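PDB 4Q7Q: lipolytic protein G-D-S-L family from Chitinophaga pinensis, which probably hydrolyses ester bonds as a lipase or acylhydrolase of the GDSL (SGNH hydrolase) family, although its substrate and biological role remain unknown. Local coordinates for residues V29-G32 against N38-L41; P182-R187 against N244-S249. All coordinates share one frame; numbering follows the deposited sequence. Where two conformers were deposited one is given.

Contact 1: residues V29-G32 against N38-L41; sequences VSKG and NEIL
Lys31 and Glu39 meet end to side, their two chains crossing at about a right angle, and this single pair makes the whole contact. The backbones stay well apart, with 10.3 Å between Lys31 CA and Glu39 CA, so the side chains must do all the bridging. Lys31 has its CG beside the backbone N (chi1 -70°) and is extended from there on, which carries the ammonium far from the loop. Glu39 starts from its helix in the same way and also runs extended, bringing its carboxylate up to the distal half of the lysine. One oxygen does the bonding: Glu39 OE2 accepts a salt-bridging hydrogen bond from Lys31 NZ, whereas Glu39 OE1 is 3.7 Å from the same nitrogen, so the pairing is one-pronged rather than a fork. The modelled separation of Lys31 NZ and Glu39 OE2, 2.5 Å, is very short, and its exact value is doubtful. With that reservation, the angle of 103° at Lys31 NZ, between Lys31 CE and Glu39 OE2, is consistent with an ammonium N-H directed at the oxygen. Methylenes also lie against that oxygen, with Lys31 CD 3.4 Å from Glu39 OE2. Only 82 Å² is buried, both sides summed, so the bridge lies at the surface, where solvent would probably weaken it. At the base of the lysine, Asp241 OD1 accepts hydrogen bonds from the backbone N of Ser30 and of Lys31, while Lys31 O receives one from Arg36 NE; these fix the loop from which the lysine rises. Gly32 is the N-cap of helix 33-40 and Glu39 belongs to its last turn, making this a surface salt bridge that spans a short helix of the α/β SGNH hydrolase fold.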
loop_
_atom_site.group_PDB
_atom_site.type_symbol
_atom_site.label_atom_id
_atom_site.label_comp_id
_atom_site.label_asym_id
_atom_site.label_seq_id
_atom_site.Cartn_x
_atom_site.Cartn_y
_atom_site.Cartn_z
ATOM N N VAL A 29 3.850 15.123 2.813
ATOM C CA VAL A 29 3.429 14.836 1.445
ATOM C C VAL A 29 2.527 15.954 0.929
ATOM O O VAL A 29 1.666 16.445 1.660
ATOM C CB VAL A 29 2.655 13.499 1.391
ATOM C CG1 VAL A 29 2.113 13.226 -0.015
ATOM C CG2 VAL A 29 3.539 12.361 1.872
ATOM N N SER A 30 2.713 16.350 -0.327
ATOM C CA SER A 30 1.885 17.406 -0.912
ATOM C C SER A 30 0.889 16.882 -1.958
ATOM O O SER A 30 -0.142 17.503 -2.198
ATOM C CB SER A 30 2.749 18.528 -1.495
ATOM O OG SER A 30 3.498 18.077 -2.607
ATOM N N LYS A 31 1.197 15.743 -2.570
ATOM C CA LYS A 31 0.288 15.137 -3.539
ATOM C C LYS A 31 0.367 13.620 -3.454
ATOM O O LYS A 31 1.441 13.038 -3.607
ATOM C CB LYS A 31 0.606 15.591 -4.972
ATOM C CG LYS A 31 0.284 17.056 -5.297
ATOM C CD LYS A 31 0.593 17.375 -6.759
ATOM C CE LYS A 31 0.344 18.842 -7.069
ATOM N NZ LYS A 31 0.587 19.174 -8.504
ATOM N N GLY A 32 -0.776 12.987 -3.203
ATOM C CA GLY A 32 -0.859 11.536 -3.141
ATOM C C GLY A 32 -0.966 10.907 -4.518
ATOM O O GLY A 32 -0.981 11.611 -5.525
ATOM N N ASN A 38 -4.497 11.483 -11.614
ATOM C CA ASN A 38 -5.402 12.394 -12.298
ATOM C C ASN A 38 -4.680 13.500 -13.070
ATOM O O ASN A 38 -5.151 13.930 -14.108
ATOM C CB ASN A 38 -6.437 12.962 -11.321
ATOM C CG ASN A 38 -7.239 14.097 -11.921
ATOM O OD1 ASN A 38 -6.972 15.267 -11.642
ATOM N ND2 ASN A 38 -8.221 13.760 -12.759
ATOM N N GLU A 39 -3.525 13.948 -12.589
ATOM C CA GLU A 39 -2.769 14.938 -13.357
ATOM C C GLU A 39 -2.282 14.349 -14.680
ATOM O O GLU A 39 -2.251 15.035 -15.699
ATOM C CB GLU A 39 -1.591 15.483 -12.553
ATOM C CG GLU A 39 -2.001 16.283 -11.334
ATOM C CD GLU A 39 -0.819 16.746 -10.493
ATOM O OE1 GLU A 39 0.294 16.190 -10.637
ATOM O OE2 GLU A 39 -1.009 17.677 -9.686
ATOM N N ILE A 40 -1.901 13.078 -14.657
ATOM C CA ILE A 40 -1.438 12.404 -15.864
ATOM C C ILE A 40 -2.615 12.094 -16.799
ATOM O O ILE A 40 -2.536 12.310 -18.013
ATOM C CB ILE A 40 -0.687 11.111 -15.504
ATOM C CG1 ILE A 40 0.483 11.427 -14.565
ATOM C CG2 ILE A 40 -0.197 10.401 -16.756
ATOM C CD1 ILE A 40 1.077 10.201 -13.879
ATOM N N LEU A 41 -3.703 11.595 -16.218
ATOM C CA LEU A 41 -4.906 11.246 -16.964
ATOM C C LEU A 41 -6.090 12.036 -16.417
ATOM O O LEU A 41 -6.823 11.550 -15.557
ATOM C CB LEU A 41 -5.177 9.743 -16.869
ATOM C CG LEU A 41 -4.009 8.848 -17.291
ATOM C CD1 LEU A 41 -4.341 7.386 -17.061
ATOM C CD2 LEU A 41 -3.594 9.100 -18.751
#

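Contact 2: residues P182-R187 against N244-S249; sequences PLLTLR and NAIIAS
Leu183 reaches Ile246 with the base of its side chain: its CB is 4.3 Å from Ile246 CD1, the end of the longer isoleucine branch, at the exposed margin of the contact. Its backbone N is hydrogen-bonded to His181 ND1, and the side chain of Ile246 also touches His181, so the loop meets this isoleucine at more than one point. Leu184 is the buried partner. With CG beside the backbone N (chi1 -59°), it brings CD2 to 3.9 Å from Ile246 CG2 and 4.0 Å from Ile246 CD1, one methyl thus touching both branches. Leu184 and Ile246 run antiparallel and lie flank to flank. No hydrogen bond crosses the interface; 159 Å² of surface, summed over both sides, is buried by apolar contact. In the SGNH hydrolase fold this joins the loop that follows edge strand 175-176 of the parallel sheet to the C-terminal helix 241-257. The backbone of Leu184 (phi/psi -100/65°) fits an inverse gamma turn, closed by a weak bond of 3.3 Å from Thr185 N to Leu183 O. Beyond the turn the chain moves away from helix 241-257: Leu186 packs on Gln131 and Tyr208, its O accepting a bond from Asn133 ND2, and Thr185 CB lies against one face of the Arg187 guanidinium, near its rim.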
loop_
_atom_site.group_PDB
_atom_site.type_symbol
_atom_site.label_atom_id
_atom_site.label_comp_id
_atom_site.label_asym_id
_atom_site.label_seq_id
_atom_site.Cartn_x
_atom_site.Cartn_y
_atom_site.Cartn_z
ATOM N N PRO A 182 11.616 -1.859 -10.064
ATOM C CA PRO A 182 13.063 -1.675 -9.887
ATOM C C PRO A 182 13.457 -0.408 -9.111
ATOM O O PRO A 182 14.576 -0.341 -8.593
ATOM C CB PRO A 182 13.599 -1.631 -11.326
ATOM C CG PRO A 182 12.409 -1.306 -12.174
ATOM C CD PRO A 182 11.229 -1.910 -11.483
ATOM N N LEU A 183 12.558 0.568 -9.017
ATOM C CA LEU A 183 12.857 1.795 -8.283
ATOM C C LEU A 183 12.415 1.755 -6.819
ATOM O O LEU A 183 12.842 2.588 -6.016
ATOM C CB LEU A 183 12.221 3.006 -8.973
ATOM C CG LEU A 183 12.688 3.309 -10.394
ATOM C CD1 LEU A 183 11.986 4.547 -10.934
ATOM C CD2 LEU A 183 14.195 3.491 -10.434
ATOM N N LEU A 184 11.566 0.794 -6.474
ATOM C CA LEU A 184 10.953 0.768 -5.148
ATOM C C LEU A 184 11.636 -0.222 -4.202
ATOM O O LEU A 184 11.043 -1.199 -3.759
ATOM C CB LEU A 184 9.445 0.505 -5.273
ATOM C CG LEU A 184 8.691 1.545 -6.112
ATOM C CD1 LEU A 184 7.198 1.237 -6.172
ATOM C CD2 LEU A 184 8.935 2.951 -5.566
ATOM N N THR A 185 12.896 0.053 -3.886
ATOM C CA THR A 185 13.708 -0.869 -3.098
ATOM C C THR A 185 13.817 -0.470 -1.628
ATOM O O THR A 185 13.673 0.702 -1.284
ATOM C CB THR A 185 15.112 -0.973 -3.689
ATOM O OG1 THR A 185 15.674 0.341 -3.786
ATOM C CG2 THR A 185 15.039 -1.581 -5.077
ATOM N N LEU A 186 14.067 -1.453 -0.763
ATOM C CA LEU A 186 14.206 -1.199 0.672
ATOM C C LEU A 186 15.223 -0.119 1.019
ATOM O O LEU A 186 14.990 0.699 1.913
ATOM C CB LEU A 186 14.572 -2.479 1.416
ATOM C CG LEU A 186 13.407 -3.401 1.743
ATOM C CD1 LEU A 186 13.927 -4.658 2.426
ATOM C CD2 LEU A 186 12.403 -2.673 2.615
ATOM N N ARG A 187 16.355 -0.126 0.319
ATOM C CA ARG A 187 17.422 0.817 0.606
ATOM C C ARG A 187 16.989 2.257 0.339
ATOM O O ARG A 187 17.601 3.198 0.845
ATOM C CB ARG A 187 18.678 0.478 -0.207
ATOM C CG ARG A 187 18.567 0.781 -1.699
ATOM C CD ARG A 187 19.784 0.272 -2.476
ATOM N NE ARG A 187 19.700 -1.167 -2.715
ATOM C CZ ARG A 187 19.193 -1.717 -3.815
ATOM N NH1 ARG A 187 18.735 -0.949 -4.796
ATOM N NH2 ARG A 187 19.151 -3.038 -3.939
ATOM N N ASN A 244 4.817 8.450 -4.355
ATOM C CA ASN A 244 3.507 8.586 -4.988
ATOM C C ASN A 244 3.590 8.856 -6.492
ATOM O O ASN A 244 2.737 8.394 -7.256
ATOM C CB ASN A 244 2.668 9.660 -4.299
ATOM C CG ASN A 244 2.094 9.187 -2.992
ATOM O OD1 ASN A 244 1.570 8.080 -2.900
ATOM N ND2 ASN A 244 2.189 10.018 -1.968
ATOM N N ALA A 245 4.614 9.592 -6.913
ATOM C CA ALA A 245 4.812 9.862 -8.337
ATOM C C ALA A 245 5.135 8.577 -9.104
ATOM O O ALA A 245 4.601 8.338 -10.184
ATOM C CB ALA A 245 5.898 10.925 -8.555
ATOM N N ILE A 246 5.997 7.742 -8.537
ATOM C CA ILE A 246 6.349 6.473 -9.171
ATOM C C ILE A 246 5.127 5.551 -9.259
ATOM O O ILE A 246 4.858 4.951 -10.302
ATOM C CB ILE A 246 7.520 5.786 -8.429
ATOM C CG1 ILE A 246 8.797 6.624 -8.593
ATOM C CG2 ILE A 246 7.737 4.375 -8.961
ATOM C CD1 ILE A 246 9.888 6.302 -7.592
ATOM N N ILE A 247 4.386 5.448 -8.165
ATOM C CA ILE A 247 3.156 4.662 -8.163
ATOM C C ILE A 247 2.161 5.170 -9.215
ATOM O O ILE A 247 1.622 4.390 -10.000
ATOM C CB ILE A 247 2.489 4.684 -6.778
ATOM C CG1 ILE A 247 3.383 3.981 -5.757
ATOM C CG2 ILE A 247 1.128 4.013 -6.833
ATOM C CD1 ILE A 247 2.906 4.121 -4.326
ATOM N N ALA A 248 1.926 6.477 -9.242
ATOM C CA ALA A 248 0.969 7.041 -10.182
ATOM C C ALA A 248 1.368 6.784 -11.631
ATOM O O ALA A 248 0.515 6.509 -12.476
ATOM C CB ALA A 248 0.790 8.525 -9.936
ATOM N N SER A 249 2.662 6.875 -11.924
ATOM C CA SER A 249 3.152 6.632 -13.276
ATOM C C SER A 249 2.926 5.183 -13.701
ATOM O O SER A 249 2.524 4.916 -14.832
ATOM C CB SER A 249 4.634 6.979 -13.385
ATOM O OG SER A 249 5.124 6.676 -14.678
#

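Overall arrangement
Contacts 1 and 2 differ in chemistry as they do in depth. The first, about 16 Å from the centre of the chain to its own centre, is a charged surface pair with no buried member; the second, about 11 Å from that centre, is partly buried and wholly apolar. Helix 241-257 is the element that relates them: it supplies one side of 182-187/244-249 and also borders the loop 29-32. Asn244 ties the two places directly, with its ND2 packed 3.6 Å from Gly32 CA, and Ile40 CD1 approaches Ala248 O. Helix 33-40 also lies against helix 241-257 through Tyr33 and Arg36.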